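Local coordinates for bacterial leucyl aminopeptidase (Legionella pneumophila, PDB 6ESL), which probably removes amino-terminal residues, leucine among them, from peptides as a secreted zinc-dependent exopeptidase of family M28, at residues B[146-157]-B[180-191]. Numbering follows the deposited sequence.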
loop_
_atom_site.group_PDB
_atom_site.type_symbol
_atom_site.label_atom_id
_atom_site.label_comp_id
_atom_site.label_asym_id
_atom_site.label_seq_id
_atom_site.Cartn_x
_atom_site.Cartn_y
_atom_site.Cartn_z
ATOM N N ARG B 146 -33.514 -5.325 -5.593
ATOM C CA ARG B 146 -32.899 -6.650 -5.451
ATOM C C ARG B 146 -32.500 -6.878 -4.006
ATOM O O ARG B 146 -31.473 -7.526 -3.709
ATOM C CB ARG B 146 -31.749 -6.750 -6.415
ATOM C CG ARG B 146 -32.070 -6.294 -7.883
ATOM C CD ARG B 146 -30.864 -6.496 -8.773
ATOM N NE ARG B 146 -29.643 -5.692 -8.400
ATOM C CZ ARG B 146 -29.391 -4.449 -8.815
ATOM N NH1 ARG B 146 -30.280 -3.755 -9.553
ATOM N NH2 ARG B 146 -28.216 -3.874 -8.557
ATOM N N SER B 147 -33.369 -6.397 -3.101
ATOM C CA SER B 147 -33.223 -6.586 -1.684
ATOM C C SER B 147 -33.233 -8.029 -1.233
ATOM O O SER B 147 -34.100 -8.821 -1.661
ATOM C CB SER B 147 -34.345 -5.882 -0.987
ATOM O OG SER B 147 -34.283 -6.002 0.422
ATOM N N ALA B 148 -32.307 -8.339 -0.289
ATOM C CA ALA B 148 -32.110 -9.669 0.163
ATOM C C ALA B 148 -33.336 -10.234 0.941
ATOM O O ALA B 148 -33.384 -11.413 1.174
ATOM C CB ALA B 148 -30.883 -9.754 0.999
ATOM N N THR B 149 -34.277 -9.389 1.311
ATOM C CA THR B 149 -35.461 -9.822 2.084
ATOM C C THR B 149 -36.661 -9.974 1.163
ATOM O O THR B 149 -37.739 -10.245 1.706
ATOM C CB THR B 149 -35.893 -8.783 3.172
ATOM O OG1 THR B 149 -36.071 -7.496 2.558
ATOM C CG2 THR B 149 -34.841 -8.673 4.288
ATOM N N LYS B 150 -36.498 -9.735 -0.133
ATOM C CA LYS B 150 -37.609 -9.740 -1.106
ATOM C C LYS B 150 -37.539 -10.783 -2.192
ATOM O O LYS B 150 -36.481 -11.227 -2.602
ATOM C CB LYS B 150 -37.716 -8.379 -1.775
ATOM C CG LYS B 150 -37.838 -7.236 -0.758
ATOM C CD LYS B 150 -39.195 -7.330 -0.052
ATOM C CE LYS B 150 -39.716 -5.965 0.296
ATOM N NZ LYS B 150 -39.078 -5.510 1.488
ATOM N N ASP B 151 -38.729 -11.126 -2.730
ATOM C CA ASP B 151 -38.798 -12.079 -3.857
ATOM C C ASP B 151 -38.014 -11.637 -5.063
ATOM O O ASP B 151 -37.327 -12.442 -5.684
ATOM C CB ASP B 151 -40.261 -12.429 -4.222
ATOM C CG ASP B 151 -40.948 -13.244 -3.148
ATOM O OD1 ASP B 151 -40.272 -13.990 -2.395
ATOM O OD2 ASP B 151 -42.201 -13.168 -3.071
ATOM N N THR B 152 -38.014 -10.358 -5.347
ATOM C CA THR B 152 -37.164 -9.813 -6.420
ATOM C C THR B 152 -35.680 -10.050 -6.212
ATOM O O THR B 152 -34.974 -10.270 -7.192
ATOM C CB THR B 152 -37.456 -8.302 -6.701
ATOM O OG1 THR B 152 -37.379 -7.574 -5.495
ATOM C CG2 THR B 152 -38.941 -8.177 -7.236
ATOM N N GLY B 153 -35.251 -10.039 -4.931
ATOM C CA GLY B 153 -33.861 -10.380 -4.480
ATOM C C GLY B 153 -33.586 -11.827 -4.804
ATOM O O GLY B 153 -32.489 -12.201 -5.266
ATOM N N VAL B 154 -34.605 -12.649 -4.584
ATOM C CA VAL B 154 -34.461 -14.056 -4.850
ATOM C C VAL B 154 -34.399 -14.301 -6.351
ATOM O O VAL B 154 -33.516 -15.035 -6.803
ATOM C CB VAL B 154 -35.638 -14.907 -4.182
ATOM C CG1 VAL B 154 -35.666 -16.390 -4.592
ATOM C CG2 VAL B 154 -35.542 -14.784 -2.658
ATOM N N GLU B 155 -35.338 -13.716 -7.088
ATOM C CA GLU B 155 -35.357 -13.858 -8.565
ATOM C C GLU B 155 -33.988 -13.422 -9.176
ATOM O O GLU B 155 -33.509 -14.009 -10.156
ATOM C CB GLU B 155 -36.475 -12.997 -9.187
ATOM C CG GLU B 155 -37.941 -13.419 -8.912
ATOM C CD GLU B 155 -38.960 -12.251 -9.170
ATOM O OE1 GLU B 155 -38.656 -11.286 -9.950
ATOM O OE2 GLU B 155 -40.114 -12.283 -8.593
ATOM N N THR B 156 -33.341 -12.365 -8.593
ATOM C CA THR B 156 -32.085 -11.911 -9.129
ATOM C C THR B 156 -31.076 -13.025 -9.042
ATOM O O THR B 156 -30.352 -13.307 -9.981
ATOM C CB THR B 156 -31.549 -10.668 -8.312
ATOM O OG1 THR B 156 -32.483 -9.592 -8.412
ATOM C CG2 THR B 156 -30.165 -10.187 -8.782
ATOM N N ALA B 157 -30.978 -13.645 -7.864
ATOM C CA ALA B 157 -30.002 -14.703 -7.676
ATOM C C ALA B 157 -30.217 -15.909 -8.656
ATOM O O ALA B 157 -29.250 -16.478 -9.235
ATOM C CB ALA B 157 -30.099 -15.215 -6.233
ATOM N N PHE B 180 -25.700 -22.279 -4.574
ATOM C CA PHE B 180 -26.112 -21.245 -3.675
ATOM C C PHE B 180 -25.500 -21.472 -2.317
ATOM O O PHE B 180 -25.426 -22.604 -1.841
ATOM C CB PHE B 180 -27.618 -21.165 -3.510
ATOM C CG PHE B 180 -28.343 -20.568 -4.691
ATOM C CD1 PHE B 180 -27.869 -19.395 -5.326
ATOM C CD2 PHE B 180 -29.566 -21.147 -5.145
ATOM C CE1 PHE B 180 -28.561 -18.829 -6.386
ATOM C CE2 PHE B 180 -30.282 -20.580 -6.186
ATOM C CZ PHE B 180 -29.770 -19.450 -6.840
ATOM N N VAL B 181 -25.057 -20.378 -1.691
ATOM C CA VAL B 181 -24.793 -20.353 -0.283
ATOM C C VAL B 181 -25.876 -19.559 0.415
ATOM O O VAL B 181 -26.063 -18.383 0.160
ATOM C CB VAL B 181 -23.440 -19.722 0.006
ATOM C CG1 VAL B 181 -23.216 -19.655 1.529
ATOM C CG2 VAL B 181 -22.338 -20.551 -0.637
ATOM N N LYS B 182 -26.571 -20.214 1.333
ATOM C CA LYS B 182 -27.610 -19.585 2.121
ATOM C C LYS B 182 -27.161 -18.395 3.002
ATOM O O LYS B 182 -25.979 -18.220 3.350
ATOM C CB LYS B 182 -28.394 -20.647 2.917
ATOM C CG LYS B 182 -29.182 -21.549 2.014
ATOM C CD LYS B 182 -29.918 -22.593 2.839
ATOM C CE LYS B 182 -30.734 -23.492 1.955
ATOM N NZ LYS B 182 -31.401 -24.500 2.835
ATOM N N THR B 183 -28.146 -17.547 3.272
ATOM C CA THR B 183 -27.912 -16.237 3.912
ATOM C C THR B 183 -28.687 -16.098 5.239
ATOM O O THR B 183 -29.306 -15.083 5.481
ATOM C CB THR B 183 -28.359 -15.158 2.948
ATOM O OG1 THR B 183 -27.907 -15.480 1.613
ATOM C CG2 THR B 183 -27.710 -13.831 3.367
ATOM N N GLY B 184 -28.775 -17.169 6.012
ATOM C CA GLY B 184 -29.653 -17.167 7.192
ATOM C C GLY B 184 -31.089 -16.727 6.953
ATOM O O GLY B 184 -31.762 -17.286 6.115
ATOM N N TRP B 185 -31.578 -15.780 7.761
ATOM C CA TRP B 185 -32.972 -15.393 7.649
ATOM C C TRP B 185 -33.248 -14.709 6.343
ATOM O O TRP B 185 -34.381 -14.577 5.931
ATOM C CB TRP B 185 -33.481 -14.716 9.018
ATOM C CG TRP B 185 -33.332 -13.302 8.836
ATOM C CD1 TRP B 185 -32.154 -12.652 8.732
ATOM C CD2 TRP B 185 -34.356 -12.339 8.567
ATOM N NE1 TRP B 185 -32.358 -11.340 8.447
ATOM C CE2 TRP B 185 -33.707 -11.110 8.338
ATOM C CE3 TRP B 185 -35.756 -12.379 8.512
ATOM C CZ2 TRP B 185 -34.398 -9.936 8.061
ATOM C CZ3 TRP B 185 -36.451 -11.196 8.234
ATOM C CH2 TRP B 185 -35.765 -9.994 8.013
ATOM N N TYR B 186 -32.212 -14.226 5.659
ATOM C CA TYR B 186 -32.444 -13.560 4.394
ATOM C C TYR B 186 -32.769 -14.577 3.319
ATOM O O TYR B 186 -32.031 -15.564 3.145
ATOM C CB TYR B 186 -31.211 -12.757 3.943
ATOM C CG TYR B 186 -30.940 -11.573 4.838
ATOM C CD1 TYR B 186 -31.609 -10.367 4.656
ATOM C CD2 TYR B 186 -30.056 -11.674 5.897
ATOM C CE1 TYR B 186 -31.459 -9.297 5.545
ATOM C CE2 TYR B 186 -29.804 -10.591 6.741
ATOM C CZ TYR B 186 -30.535 -9.372 6.536
ATOM O OH TYR B 186 -30.375 -8.289 7.406
ATOM N N LYS B 187 -33.847 -14.336 2.588
ATOM C CA LYS B 187 -34.200 -15.315 1.553
ATOM C C LYS B 187 -33.326 -15.323 0.304
ATOM O O LYS B 187 -33.217 -16.354 -0.347
ATOM C CB LYS B 187 -35.672 -15.202 1.178
ATOM C CG LYS B 187 -36.089 -13.831 0.755
ATOM C CD LYS B 187 -37.548 -13.823 0.305
ATOM C CE LYS B 187 -38.514 -13.762 1.496
ATOM N NZ LYS B 187 -39.796 -13.240 0.915
ATOM N N GLN B 188 -32.672 -14.198 -0.037
ATOM C CA GLN B 188 -31.667 -14.199 -1.162
ATOM C C GLN B 188 -30.386 -14.955 -0.825
ATOM O O GLN B 188 -29.687 -14.583 0.134
ATOM C CB GLN B 188 -31.313 -12.763 -1.557
ATOM C CG GLN B 188 -30.370 -12.498 -2.721
ATOM C CD GLN B 188 -30.099 -11.025 -2.814
ATOM O OE1 GLN B 188 -29.359 -10.481 -1.934
ATOM N NE2 GLN B 188 -30.689 -10.323 -3.828
ATOM N N PRO B 189 -30.061 -16.016 -1.563
ATOM C CA PRO B 189 -28.781 -16.690 -1.423
ATOM C C PRO B 189 -27.700 -15.970 -2.158
ATOM O O PRO B 189 -27.990 -15.170 -3.115
ATOM C CB PRO B 189 -28.990 -18.017 -2.106
ATOM C CG PRO B 189 -30.055 -17.764 -3.113
ATOM C CD PRO B 189 -30.829 -16.538 -2.753
ATOM N N SER B 190 -26.443 -16.208 -1.696
ATOM C CA SER B 190 -25.321 -15.890 -2.489
ATOM C C SER B 190 -25.127 -16.965 -3.635
ATOM O O SER B 190 -25.323 -18.158 -3.430
ATOM C CB SER B 190 -24.041 -15.689 -1.683
ATOM O OG SER B 190 -24.084 -14.570 -0.773
ATOM N N LEU B 191 -24.668 -16.495 -4.796
ATOM C CA LEU B 191 -24.335 -17.349 -5.957
ATOM C C LEU B 191 -22.842 -17.528 -6.055
ATOM O O LEU B 191 -22.092 -16.558 -6.237
ATOM C CB LEU B 191 -24.816 -16.728 -7.229
ATOM C CG LEU B 191 -24.378 -17.450 -8.548
ATOM C CD1 LEU B 191 -24.859 -18.919 -8.527
ATOM C CD2 LEU B 191 -24.935 -16.633 -9.704
#
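The side-chain amide nitrogen of Gln-188 is held by two backbone carbonyls of segment 146-157. NE2 gives one hydrogen to Arg-146 O at 2.9 Å, approaching from above that carbonyl's plane, and the other to Gly-153 O at 3.0 Å, which lies close to the plane of the glutamine amide. An extended side chain, with CG anti to the backbone N (chi1 -177°), carries the amide that far across. Its other end, OE1, accepts from the backbone N of Ala-255, so both ends of this buried amide are paired and its rotation is fixed. The main chain adds a nearly straight bond, Gln-188 N to Ala-148 O, at 3.1 Å.

Apolar contacts flank this polar centre. The methyl of Ala-148 and CG2 of Thr-149 meet the Tyr-186 ring obliquely, CG2 lying 3.7 Å from Tyr-186 CE1; the tyrosine hydroxyl is hydrogen-bonded to Arg-258 NE of the same chain and to Glu-22 of the second subunit. On the solvent side, Lys-187 passes at about a right angle to Val-154, its CG 3.6 Å from Val-154 CG2, then bends at chi3 to bring NZ to a long, weak salt bridge with Asp-151 OD1. Further along the helix, Ala-157 CB sits 3.8 Å from Pro-189 CD, while Ala-157 O meets the edge of the Phe-180 ring.

The contact thus joins the start of helix 151-170 to the outer hairpin of the mixed sheet. The Arg-146 guanidinium, bonded to the carbonyls of Met-210, Pro-218 and Gly-219, lies about 8 Å from a zinc ion, so Gln-188 ties the hairpin to a residue near the metal site.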